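Local coordinates for ankyrin repeat domain protein (Legionella pneumophila subsp. pneumophila, PDB 6MCA), which serves as an ankyrin-repeat effector with a cysteine protease-like region and interacts with LARP7, a component of the host 7SK snRNP complex, at residues Q397-A402 / L440-Y445; I171-A174 / F178-L181; N438-I441 / Y447-S450; D152-K157 / L188-A193. All blocks are in the same frame, centred on the assembly; numbering follows the deposited sequence.

Overall arrangement
Contact 4, near the centre of the chain, comes first in sequence: it brings helix 147-162 against helix 188-202. The hairpin of contact 2 lies in the sequence between those two helices, and its centre is about 15 Å from that of contact 4; the two touch where Leu-181 and Ile-171 pack on helix 147-162. Contacts 1 and 3 follow much later, in the helical region formed from helix 373-399 onward. Their centres are about 9 Å apart, and they share Leu-440 and Ile-441. Arg-398 of contact 1 packs on Asn-155 of contact 4. The set therefore tracks how helix 147-162, which also carries helix 188-202, and the hairpin meet the C-terminal helices.

Contact 1: Q397-A402 / L440-Y445; sequences QRFYLA and LILDEY
The backbone N of Tyr-445 donates to the O of Leu-442 at 3.2 Å, closing a four-residue turn that sets both side chains against the ring of Phe-399. Phe-399 lies in the last part of helix 373-399, and with CG anti to its backbone N (chi1 174°) the ring reaches out to meet the 440-445 loop. It presents its edge to the face of the Tyr-445 ring in a T-shaped stack. The planes are inclined at 76° and the centroids lie 5.3 Å apart. At the leading corner, Phe-399 CZ approaches Tyr-445 CE2 to 3.7 Å, so the edge is aimed at the rim and not at the ring centre. Leu-442 comes from the opposite direction and places CD1 3.9 Å from Phe-399 CE2. Within its own segment, Phe-399 CD2 sits 4.0 Å above the middle of the Tyr-400 ring. Lys-407 of helix 404-421 adds a cation-pi interaction with Phe-399, while Ile-439 packs on it too. The junction between the two segments is accordingly apolar and aromatic: dispersion and ring electrostatics join them, and polar pairing serves to shape the turn.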
loop_
_atom_site.group_PDB
_atom_site.type_symbol
_atom_site.label_atom_id
_atom_site.label_comp_id
_atom_site.label_asym_id
_atom_site.label_seq_id
_atom_site.Cartn_x
_atom_site.Cartn_y
_atom_site.Cartn_z
ATOM N N GLN A 397 17.987 -0.523 -12.820
ATOM C CA GLN A 397 19.153 0.108 -12.211
ATOM C C GLN A 397 19.670 -0.704 -11.032
ATOM O O GLN A 397 20.885 -0.865 -10.868
ATOM C CB GLN A 397 18.811 1.531 -11.771
ATOM C CG GLN A 397 19.897 2.206 -10.951
ATOM C CD GLN A 397 19.552 3.639 -10.593
ATOM O OE1 GLN A 397 19.445 4.501 -11.466
ATOM N NE2 GLN A 397 19.374 3.899 -9.303
ATOM N N ARG A 398 18.767 -1.229 -10.200
ATOM C CA ARG A 398 19.202 -1.997 -9.041
ATOM C C ARG A 398 19.788 -3.348 -9.422
ATOM O O ARG A 398 20.545 -3.919 -8.630
ATOM C CB ARG A 398 18.038 -2.193 -8.069
ATOM C CG ARG A 398 17.607 -0.922 -7.364
ATOM C CD ARG A 398 16.330 -1.134 -6.575
ATOM N NE ARG A 398 15.823 0.122 -6.031
ATOM C CZ ARG A 398 14.627 0.264 -5.470
ATOM N NH1 ARG A 398 13.811 -0.777 -5.375
ATOM N NH2 ARG A 398 14.248 1.446 -5.004
ATOM N N PHE A 399 19.453 -3.875 -10.604
ATOM C CA PHE A 399 19.989 -5.179 -10.996
ATOM C C PHE A 399 21.515 -5.176 -11.034
ATOM O O PHE A 399 22.155 -6.119 -10.555
ATOM C CB PHE A 399 19.431 -5.601 -12.354
ATOM C CG PHE A 399 20.049 -6.862 -12.893
ATOM C CD1 PHE A 399 19.619 -8.102 -12.450
ATOM C CD2 PHE A 399 21.064 -6.809 -13.835
ATOM C CE1 PHE A 399 20.187 -9.265 -12.938
ATOM C CE2 PHE A 399 21.636 -7.968 -14.327
ATOM C CZ PHE A 399 21.196 -9.197 -13.878
ATOM N N TYR A 400 22.117 -4.127 -11.601
ATOM C CA TYR A 400 23.564 -4.114 -11.786
ATOM C C TYR A 400 24.324 -3.872 -10.488
ATOM O O TYR A 400 25.535 -4.108 -10.442
ATOM C CB TYR A 400 23.952 -3.056 -12.820
ATOM C CG TYR A 400 23.342 -3.287 -14.186
ATOM C CD1 TYR A 400 23.893 -4.206 -15.069
ATOM C CD2 TYR A 400 22.212 -2.589 -14.588
ATOM C CE1 TYR A 400 23.338 -4.421 -16.317
ATOM C CE2 TYR A 400 21.648 -2.797 -15.833
ATOM C CZ TYR A 400 22.215 -3.713 -16.694
ATOM O OH TYR A 400 21.657 -3.923 -17.934
ATOM N N LEU A 401 23.648 -3.413 -9.437
ATOM C CA LEU A 401 24.277 -3.153 -8.150
ATOM C C LEU A 401 23.963 -4.224 -7.115
ATOM O O LEU A 401 24.336 -4.072 -5.948
ATOM C CB LEU A 401 23.839 -1.785 -7.617
ATOM C CG LEU A 401 24.177 -0.538 -8.433
ATOM C CD1 LEU A 401 23.154 0.557 -8.168
ATOM C CD2 LEU A 401 25.577 -0.050 -8.108
ATOM N N ALA A 402 23.298 -5.303 -7.513
ATOM C CA ALA A 402 22.688 -6.230 -6.572
ATOM C C ALA A 402 23.562 -7.453 -6.320
ATOM O O ALA A 402 24.437 -7.808 -7.114
ATOM C CB ALA A 402 21.313 -6.676 -7.079
ATOM N N LEU A 440 17.577 -10.096 -19.397
ATOM C CA LEU A 440 17.187 -11.502 -19.430
ATOM C C LEU A 440 17.909 -12.308 -20.503
ATOM O O LEU A 440 17.729 -13.529 -20.555
ATOM C CB LEU A 440 15.676 -11.626 -19.625
ATOM C CG LEU A 440 14.836 -11.270 -18.400
ATOM C CD1 LEU A 440 13.386 -11.670 -18.612
ATOM C CD2 LEU A 440 15.406 -11.935 -17.157
ATOM N N ILE A 441 18.714 -11.667 -21.350
ATOM C CA ILE A 441 19.461 -12.390 -22.374
ATOM C C ILE A 441 20.862 -12.773 -21.906
ATOM O O ILE A 441 21.462 -13.701 -22.473
ATOM C CB ILE A 441 19.473 -11.554 -23.670
ATOM C CG1 ILE A 441 18.212 -11.861 -24.470
ATOM C CG2 ILE A 441 20.716 -11.790 -24.525
ATOM C CD1 ILE A 441 18.071 -13.327 -24.836
ATOM N N LEU A 442 21.377 -12.120 -20.863
ATOM C CA LEU A 442 22.638 -12.524 -20.254
ATOM C C LEU A 442 22.652 -14.026 -19.999
ATOM O O LEU A 442 21.628 -14.636 -19.679
ATOM C CB LEU A 442 22.858 -11.771 -18.941
ATOM C CG LEU A 442 22.832 -10.244 -19.010
ATOM C CD1 LEU A 442 22.923 -9.636 -17.617
ATOM C CD2 LEU A 442 23.955 -9.736 -19.899
ATOM N N ASP A 443 23.834 -14.627 -20.155
ATOM C CA ASP A 443 23.941 -16.078 -20.055
ATOM C C ASP A 443 23.594 -16.577 -18.658
ATOM O O ASP A 443 23.041 -17.674 -18.514
ATOM C CB ASP A 443 25.352 -16.522 -20.445
ATOM C CG ASP A 443 25.729 -16.089 -21.850
ATOM O OD1 ASP A 443 24.907 -16.267 -22.772
ATOM O OD2 ASP A 443 26.846 -15.561 -22.030
ATOM N N GLU A 444 23.895 -15.792 -17.624
ATOM C CA GLU A 444 23.675 -16.220 -16.249
ATOM C C GLU A 444 22.217 -16.119 -15.815
ATOM O O GLU A 444 21.887 -16.565 -14.710
ATOM C CB GLU A 444 24.552 -15.399 -15.301
ATOM C CG GLU A 444 24.861 -16.081 -13.975
ATOM C CD GLU A 444 25.657 -15.196 -13.035
ATOM O OE1 GLU A 444 26.162 -14.149 -13.489
ATOM O OE2 GLU A 444 25.772 -15.546 -11.841
ATOM N N TYR A 445 21.338 -15.554 -16.644
ATOM C CA TYR A 445 19.944 -15.377 -16.267
ATOM C C TYR A 445 18.967 -15.788 -17.358
ATOM O O TYR A 445 17.754 -15.797 -17.110
ATOM C CB TYR A 445 19.695 -13.921 -15.849
ATOM C CG TYR A 445 20.455 -13.574 -14.591
ATOM C CD1 TYR A 445 19.941 -13.889 -13.341
ATOM C CD2 TYR A 445 21.707 -12.980 -14.656
ATOM C CE1 TYR A 445 20.641 -13.595 -12.188
ATOM C CE2 TYR A 445 22.415 -12.683 -13.509
ATOM C CZ TYR A 445 21.877 -12.992 -12.278
ATOM O OH TYR A 445 22.578 -12.702 -11.130
#

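Contact 2: I171-A174 / F178-L181; sequences IVNA and FIEL
Ile-171 and Ile-179 face each other in a two-stranded antiparallel beta hairpin, strand 168-172 against strand 178-182, as a hydrogen-bonded pair. Both bonds are good: Ile-171 N to Ile-179 O is 2.9 Å with 150° at the hydrogen. The return bond, Ile-179 N to Ile-171 O, is also 2.9 Å and straighter, at 163°. The Ile-171 O additionally receives a CA-H contact from Phe-178, at 3.2 Å from Phe-178 CA. In both isoleucines CG1 is wedged between the backbone N and carbonyl carbon (chi1 near 66° in each), which brings the two CG1 atoms within 3.7 Å of each other. Farther out, Ile-171 CD1 reaches Leu-181 CD1, on the face that packs against Phe-149 and Phe-153 of helix 147-162. Val-172 points to the opposite face and forms a non-hydrogen-bonded pair with Phe-178, whose ring atom CE1 lies 3.7 Å from Val-172 CG2; Glu-405 of helix 404-421 lies against both of these side chains. At Asn-173 the strand gives way to the turn. Its OD1 accepts the backbone N of both Lys-175 and Glu-177, the first of these forming an Asx turn, so the carboxamide is held by two bonds at the start of the reversal. The amide's other arm rests against a methyl group, with Asn-173 ND2 3.6 Å from Ile-179 CG2.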
loop_
_atom_site.group_PDB
_atom_site.type_symbol
_atom_site.label_atom_id
_atom_site.label_comp_id
_atom_site.label_asym_id
_atom_site.label_seq_id
_atom_site.Cartn_x
_atom_site.Cartn_y
_atom_site.Cartn_z
ATOM N N ILE A 171 11.366 -12.423 -2.901
ATOM C CA ILE A 171 12.326 -11.351 -2.684
ATOM C C ILE A 171 13.293 -11.792 -1.590
ATOM O O ILE A 171 13.130 -12.838 -0.968
ATOM C CB ILE A 171 11.644 -10.016 -2.330
ATOM C CG1 ILE A 171 10.939 -10.110 -0.976
ATOM C CG2 ILE A 171 10.667 -9.609 -3.425
ATOM C CD1 ILE A 171 10.482 -8.772 -0.434
ATOM N N VAL A 172 14.317 -10.976 -1.362
ATOM C CA VAL A 172 15.387 -11.305 -0.426
ATOM C C VAL A 172 15.193 -10.494 0.847
ATOM O O VAL A 172 15.057 -9.266 0.795
ATOM C CB VAL A 172 16.767 -11.033 -1.047
ATOM C CG1 VAL A 172 17.868 -11.365 -0.059
ATOM C CG2 VAL A 172 16.935 -11.832 -2.330
ATOM N N ASN A 173 15.178 -11.177 1.990
ATOM C CA ASN A 173 15.064 -10.499 3.274
ATOM C C ASN A 173 16.449 -10.029 3.720
ATOM O O ASN A 173 17.433 -10.129 2.983
ATOM C CB ASN A 173 14.378 -11.404 4.301
ATOM C CG ASN A 173 15.157 -12.684 4.594
ATOM O OD1 ASN A 173 16.338 -12.808 4.269
ATOM N ND2 ASN A 173 14.486 -13.642 5.223
ATOM N N ALA A 174 16.543 -9.515 4.948
ATOM C CA ALA A 174 17.805 -8.975 5.437
ATOM C C ALA A 174 18.831 -10.052 5.766
ATOM O O ALA A 174 19.980 -9.712 6.064
ATOM C CB ALA A 174 17.561 -8.105 6.669
ATOM N N PHE A 178 15.214 -16.089 0.797
ATOM C CA PHE A 178 14.068 -15.739 -0.030
ATOM C C PHE A 178 12.774 -15.878 0.762
ATOM O O PHE A 178 12.564 -16.876 1.458
ATOM C CB PHE A 178 14.017 -16.622 -1.276
ATOM C CG PHE A 178 15.111 -16.342 -2.266
ATOM C CD1 PHE A 178 15.035 -15.248 -3.112
ATOM C CD2 PHE A 178 16.211 -17.179 -2.358
ATOM C CE1 PHE A 178 16.040 -14.989 -4.026
ATOM C CE2 PHE A 178 17.218 -16.926 -3.271
ATOM C CZ PHE A 178 17.132 -15.830 -4.105
ATOM N N ILE A 179 11.913 -14.872 0.654
ATOM C CA ILE A 179 10.569 -14.908 1.212
ATOM C C ILE A 179 9.576 -14.624 0.094
ATOM O O ILE A 179 9.877 -13.913 -0.871
ATOM C CB ILE A 179 10.377 -13.907 2.374
ATOM C CG1 ILE A 179 10.457 -12.468 1.863
ATOM C CG2 ILE A 179 11.405 -14.153 3.469
ATOM C CD1 ILE A 179 9.993 -11.444 2.868
ATOM N N GLU A 180 8.382 -15.190 0.233
ATOM C CA GLU A 180 7.349 -15.032 -0.776
ATOM C C GLU A 180 6.631 -13.698 -0.617
ATOM O O GLU A 180 6.444 -13.193 0.494
ATOM C CB GLU A 180 6.340 -16.178 -0.698
ATOM C CG GLU A 180 6.734 -17.407 -1.502
ATOM C CD GLU A 180 5.543 -18.086 -2.152
ATOM O OE1 GLU A 180 4.395 -17.695 -1.851
ATOM O OE2 GLU A 180 5.756 -19.011 -2.964
ATOM N N LEU A 181 6.223 -13.134 -1.750
ATOM C CA LEU A 181 5.496 -11.877 -1.811
ATOM C C LEU A 181 4.354 -12.055 -2.796
ATOM O O LEU A 181 4.569 -12.516 -3.923
ATOM C CB LEU A 181 6.414 -10.725 -2.244
ATOM C CG LEU A 181 5.809 -9.339 -2.491
ATOM C CD1 LEU A 181 6.770 -8.265 -2.019
ATOM C CD2 LEU A 181 5.472 -9.128 -3.962
#

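Contact 3: N438-I441 / Y447-S450; sequences NILI and YVLS
Leu-440 and Leu-449 form the close-packed part of this contact, where the last residues of helix 427-440 approach the first turn of helix 447-458. Their CA atoms are 6.8 Å apart, the nearest pair across the two segments. The Leu-449 methyl CD1 does most of the touching: it lies 4.0 Å from Leu-440 CB and 3.7 Å from the carbonyl oxygen Leu-440 O, so it packs against the base of the leucine and its peptide group together. The other end of Leu-440 is engaged separately. Its CD2 branch meets Val-448 CB at 4.1 Å, the two side chains crossing at about a right angle. The Leu-440 torsion (chi1 -73°, CG anti to the carbonyl carbon) carries its branches beyond Leu-449 toward this valine. Leu-440, Val-448 and Leu-449 are all buried, and Leu-418 of helix 404-421 covers both leucines.

The other side is looser. Ile-441, the next residue, is partly exposed and starts away from helix 447-458, yet its chain returns far enough for CD1 to come 4.2 Å from Leu-449 CD1. It loses only 14 Å² here, against 73 Å² for Leu-440, and also leans on Tyr-446 and Ile-477. The side-chain contacts are van der Waals packing of apolar groups, with burial graded from the leucine pair outward. The arrangement is that of two consecutive helices joined by a short loop, whose facing side chains pack together, as in an all-helical region.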
loop_
_atom_site.group_PDB
_atom_site.type_symbol
_atom_site.label_atom_id
_atom_site.label_comp_id
_atom_site.label_asym_id
_atom_site.label_seq_id
_atom_site.Cartn_x
_atom_site.Cartn_y
_atom_site.Cartn_z
ATOM N N ASN A 438 17.428 -6.766 -22.365
ATOM C CA ASN A 438 18.823 -6.400 -22.131
ATOM C C ASN A 438 19.420 -7.175 -20.961
ATOM O O ASN A 438 20.619 -7.476 -20.962
ATOM C CB ASN A 438 18.941 -4.897 -21.879
ATOM C CG ASN A 438 19.446 -4.143 -23.090
ATOM O OD1 ASN A 438 19.549 -4.697 -24.184
ATOM N ND2 ASN A 438 19.771 -2.869 -22.899
ATOM N N ILE A 439 18.603 -7.511 -19.968
ATOM C CA ILE A 439 19.057 -8.242 -18.793
ATOM C C ILE A 439 18.764 -9.733 -18.906
ATOM O O ILE A 439 19.610 -10.560 -18.561
ATOM C CB ILE A 439 18.415 -7.645 -17.521
ATOM C CG1 ILE A 439 18.956 -6.238 -17.259
ATOM C CG2 ILE A 439 18.652 -8.549 -16.319
ATOM C CD1 ILE A 439 18.344 -5.565 -16.051
ATOM N N LEU A 440 17.577 -10.096 -19.397
ATOM C CA LEU A 440 17.187 -11.502 -19.430
ATOM C C LEU A 440 17.909 -12.308 -20.503
ATOM O O LEU A 440 17.729 -13.529 -20.555
ATOM C CB LEU A 440 15.676 -11.626 -19.625
ATOM C CG LEU A 440 14.836 -11.270 -18.400
ATOM C CD1 LEU A 440 13.386 -11.670 -18.612
ATOM C CD2 LEU A 440 15.406 -11.935 -17.157
ATOM N N ILE A 441 18.714 -11.667 -21.350
ATOM C CA ILE A 441 19.461 -12.390 -22.374
ATOM C C ILE A 441 20.862 -12.773 -21.906
ATOM O O ILE A 441 21.462 -13.701 -22.473
ATOM C CB ILE A 441 19.473 -11.554 -23.670
ATOM C CG1 ILE A 441 18.212 -11.861 -24.470
ATOM C CG2 ILE A 441 20.716 -11.790 -24.525
ATOM C CD1 ILE A 441 18.071 -13.327 -24.836
ATOM N N TYR A 447 18.061 -18.488 -18.032
ATOM C CA TYR A 447 17.231 -19.567 -17.506
ATOM C C TYR A 447 15.808 -19.098 -17.247
ATOM O O TYR A 447 14.850 -19.834 -17.520
ATOM C CB TYR A 447 17.853 -20.161 -16.236
ATOM C CG TYR A 447 17.937 -19.250 -15.025
ATOM C CD1 TYR A 447 19.083 -18.508 -14.774
ATOM C CD2 TYR A 447 16.893 -19.170 -14.110
ATOM C CE1 TYR A 447 19.178 -17.689 -13.662
ATOM C CE2 TYR A 447 16.979 -18.350 -12.994
ATOM C CZ TYR A 447 18.126 -17.613 -12.777
ATOM O OH TYR A 447 18.223 -16.797 -11.672
ATOM N N VAL A 448 15.644 -17.858 -16.766
ATOM C CA VAL A 448 14.302 -17.300 -16.593
ATOM C C VAL A 448 13.492 -17.506 -17.866
ATOM O O VAL A 448 12.515 -18.268 -17.889
ATOM C CB VAL A 448 14.373 -15.812 -16.206
ATOM C CG1 VAL A 448 12.979 -15.199 -16.192
ATOM C CG2 VAL A 448 15.036 -15.646 -14.849
ATOM N N LEU A 449 13.924 -16.861 -18.956
ATOM C CA LEU A 449 13.258 -17.050 -20.240
ATOM C C LEU A 449 13.107 -18.528 -20.560
ATOM O O LEU A 449 12.018 -18.979 -20.942
ATOM C CB LEU A 449 14.032 -16.334 -21.346
ATOM C CG LEU A 449 13.810 -14.823 -21.439
ATOM C CD1 LEU A 449 14.710 -14.214 -22.502
ATOM C CD2 LEU A 449 12.349 -14.507 -21.720
ATOM N N SER A 450 14.179 -19.304 -20.361
ATOM C CA SER A 450 14.126 -20.742 -20.600
ATOM C C SER A 450 12.893 -21.345 -19.946
ATOM O O SER A 450 12.037 -21.929 -20.624
ATOM C CB SER A 450 15.400 -21.410 -20.073
ATOM O OG SER A 450 16.531 -21.042 -20.844
#

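Contact 4: D152-K157 / L188-A193; sequences DFINAK and LEFTVA
Phe-190 carries this contact, giving up 99 Å², while Lys-157 and Phe-153 bury 24 and 20 Å² against it. Helices 152-157 and 188-193 run almost perpendicular, at 89°, with axes 11.9 Å apart, a separation that the phenylalanine ring spans. A chi1 of 171° turns the Phe-190 ring away from its backbone N and toward the facing helix. Phe-153 turns its edge to the Phe-190 face in an offset T-shaped stack: the centroids are 5.5 Å apart, and Phe-153 CE2 is 3.7 Å from Phe-190 CE1. The two side chains run past each other in opposite directions. On the same side of the Phe-190 ring but farther round its rim, at CZ and CE2, Lys-157 uses its aliphatic base, with CB 3.5 Å from Phe-190 CZ. Its CG lies over one face of Phe-153, toward the rim; the bends at chi2 and chi3 take NZ to the carbonyl oxygens of Gly-185 and Asp-182. One lysine thus lends methylene groups to the aromatic pair and its ammonium to the backbone leading into helix 188-202. Around this crossing, helix 126-131 contributes Tyr-127 beside Phe-190 and Val-129 beside Ile-154, while Leu-181 of strand 178-182 packs against Phe-153 and Lys-157.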
loop_
_atom_site.group_PDB
_atom_site.type_symbol
_atom_site.label_atom_id
_atom_site.label_comp_id
_atom_site.label_asym_id
_atom_site.label_seq_id
_atom_site.Cartn_x
_atom_site.Cartn_y
_atom_site.Cartn_z
ATOM N N ASP A 152 13.223 -3.301 -1.881
ATOM C CA ASP A 152 12.797 -4.381 -2.762
ATOM C C ASP A 152 11.336 -4.737 -2.534
ATOM O O ASP A 152 10.604 -4.998 -3.495
ATOM C CB ASP A 152 13.686 -5.607 -2.562
ATOM C CG ASP A 152 15.121 -5.362 -2.987
ATOM O OD1 ASP A 152 15.351 -4.450 -3.810
ATOM O OD2 ASP A 152 16.019 -6.079 -2.496
ATOM N N PHE A 153 10.889 -4.756 -1.274
ATOM C CA PHE A 153 9.476 -5.011 -1.007
ATOM C C PHE A 153 8.601 -3.951 -1.665
ATOM O O PHE A 153 7.618 -4.273 -2.348
ATOM C CB PHE A 153 9.218 -5.060 0.500
ATOM C CG PHE A 153 7.765 -5.223 0.862
ATOM C CD1 PHE A 153 7.202 -6.484 0.971
ATOM C CD2 PHE A 153 6.962 -4.116 1.093
ATOM C CE1 PHE A 153 5.868 -6.639 1.298
ATOM C CE2 PHE A 153 5.626 -4.265 1.418
ATOM C CZ PHE A 153 5.079 -5.528 1.524
ATOM N N ILE A 154 8.944 -2.675 -1.465
ATOM C CA ILE A 154 8.150 -1.588 -2.034
ATOM C C ILE A 154 8.107 -1.698 -3.552
ATOM O O ILE A 154 7.040 -1.594 -4.170
ATOM C CB ILE A 154 8.708 -0.225 -1.586
ATOM C CG1 ILE A 154 8.559 -0.057 -0.073
ATOM C CG2 ILE A 154 8.012 0.908 -2.332
ATOM C CD1 ILE A 154 9.356 1.101 0.492
ATOM N N ASN A 155 9.267 -1.926 -4.175
ATOM C CA ASN A 155 9.325 -1.983 -5.631
ATOM C C ASN A 155 8.554 -3.178 -6.176
ATOM O O ASN A 155 7.837 -3.053 -7.176
ATOM C CB ASN A 155 10.782 -2.023 -6.093
ATOM C CG ASN A 155 10.915 -2.284 -7.580
ATOM O OD1 ASN A 155 10.795 -1.371 -8.397
ATOM N ND2 ASN A 155 11.166 -3.538 -7.939
ATOM N N ALA A 156 8.679 -4.343 -5.533
ATOM C CA ALA A 156 7.972 -5.527 -6.006
ATOM C C ALA A 156 6.465 -5.355 -5.884
ATOM O O ALA A 156 5.718 -5.713 -6.804
ATOM C CB ALA A 156 8.438 -6.761 -5.234
ATOM N N LYS A 157 5.994 -4.804 -4.760
ATOM C CA LYS A 157 4.562 -4.569 -4.608
ATOM C C LYS A 157 4.058 -3.563 -5.635
ATOM O O LYS A 157 3.008 -3.773 -6.262
ATOM C CB LYS A 157 4.258 -4.084 -3.190
ATOM C CG LYS A 157 4.419 -5.146 -2.116
ATOM C CD LYS A 157 3.406 -6.266 -2.282
ATOM C CE LYS A 157 1.983 -5.751 -2.135
ATOM N NZ LYS A 157 0.985 -6.788 -2.511
ATOM N N LEU A 188 -3.928 -1.646 2.562
ATOM C CA LEU A 188 -4.529 -0.324 2.401
ATOM C C LEU A 188 -3.568 0.790 2.804
ATOM O O LEU A 188 -3.339 1.731 2.036
ATOM C CB LEU A 188 -5.825 -0.240 3.209
ATOM C CG LEU A 188 -6.617 1.061 3.076
ATOM C CD1 LEU A 188 -6.979 1.323 1.622
ATOM C CD2 LEU A 188 -7.865 1.017 3.943
ATOM N N GLU A 189 -3.015 0.715 4.018
ATOM C CA GLU A 189 -2.109 1.763 4.484
ATOM C C GLU A 189 -0.864 1.840 3.611
ATOM O O GLU A 189 -0.397 2.937 3.265
ATOM C CB GLU A 189 -1.731 1.512 5.944
ATOM C CG GLU A 189 -2.925 1.267 6.856
ATOM C CD GLU A 189 -2.554 1.295 8.327
ATOM O OE1 GLU A 189 -2.167 2.372 8.825
ATOM O OE2 GLU A 189 -2.652 0.237 8.985
ATOM N N PHE A 190 -0.312 0.679 3.248
ATOM C CA PHE A 190 0.797 0.642 2.304
ATOM C C PHE A 190 0.420 1.314 0.992
ATOM O O PHE A 190 1.214 2.072 0.426
ATOM C CB PHE A 190 1.228 -0.806 2.063
ATOM C CG PHE A 190 2.219 -0.970 0.943
ATOM C CD1 PHE A 190 3.573 -0.774 1.165
ATOM C CD2 PHE A 190 1.798 -1.326 -0.329
ATOM C CE1 PHE A 190 4.488 -0.928 0.141
ATOM C CE2 PHE A 190 2.708 -1.477 -1.357
ATOM C CZ PHE A 190 4.056 -1.279 -1.121
ATOM N N THR A 191 -0.791 1.045 0.494
ATOM C CA THR A 191 -1.216 1.628 -0.774
ATOM C C THR A 191 -1.319 3.146 -0.678
ATOM O O THR A 191 -0.874 3.860 -1.582
ATOM C CB THR A 191 -2.553 1.024 -1.211
ATOM O OG1 THR A 191 -2.365 -0.355 -1.553
ATOM C CG2 THR A 191 -3.105 1.760 -2.420
ATOM N N VAL A 192 -1.895 3.656 0.412
ATOM C CA VAL A 192 -2.005 5.104 0.586
ATOM C C VAL A 192 -0.621 5.742 0.610
ATOM O O VAL A 192 -0.360 6.746 -0.073
ATOM C CB VAL A 192 -2.800 5.430 1.863
ATOM C CG1 VAL A 192 -2.844 6.931 2.095
ATOM C CG2 VAL A 192 -4.206 4.860 1.774
ATOM N N ALA A 193 0.293 5.155 1.389
ATOM C CA ALA A 193 1.642 5.706 1.487
ATOM C C ALA A 193 2.351 5.690 0.135
ATOM O O ALA A 193 2.971 6.687 -0.264
ATOM C CB ALA A 193 2.448 4.933 2.530
#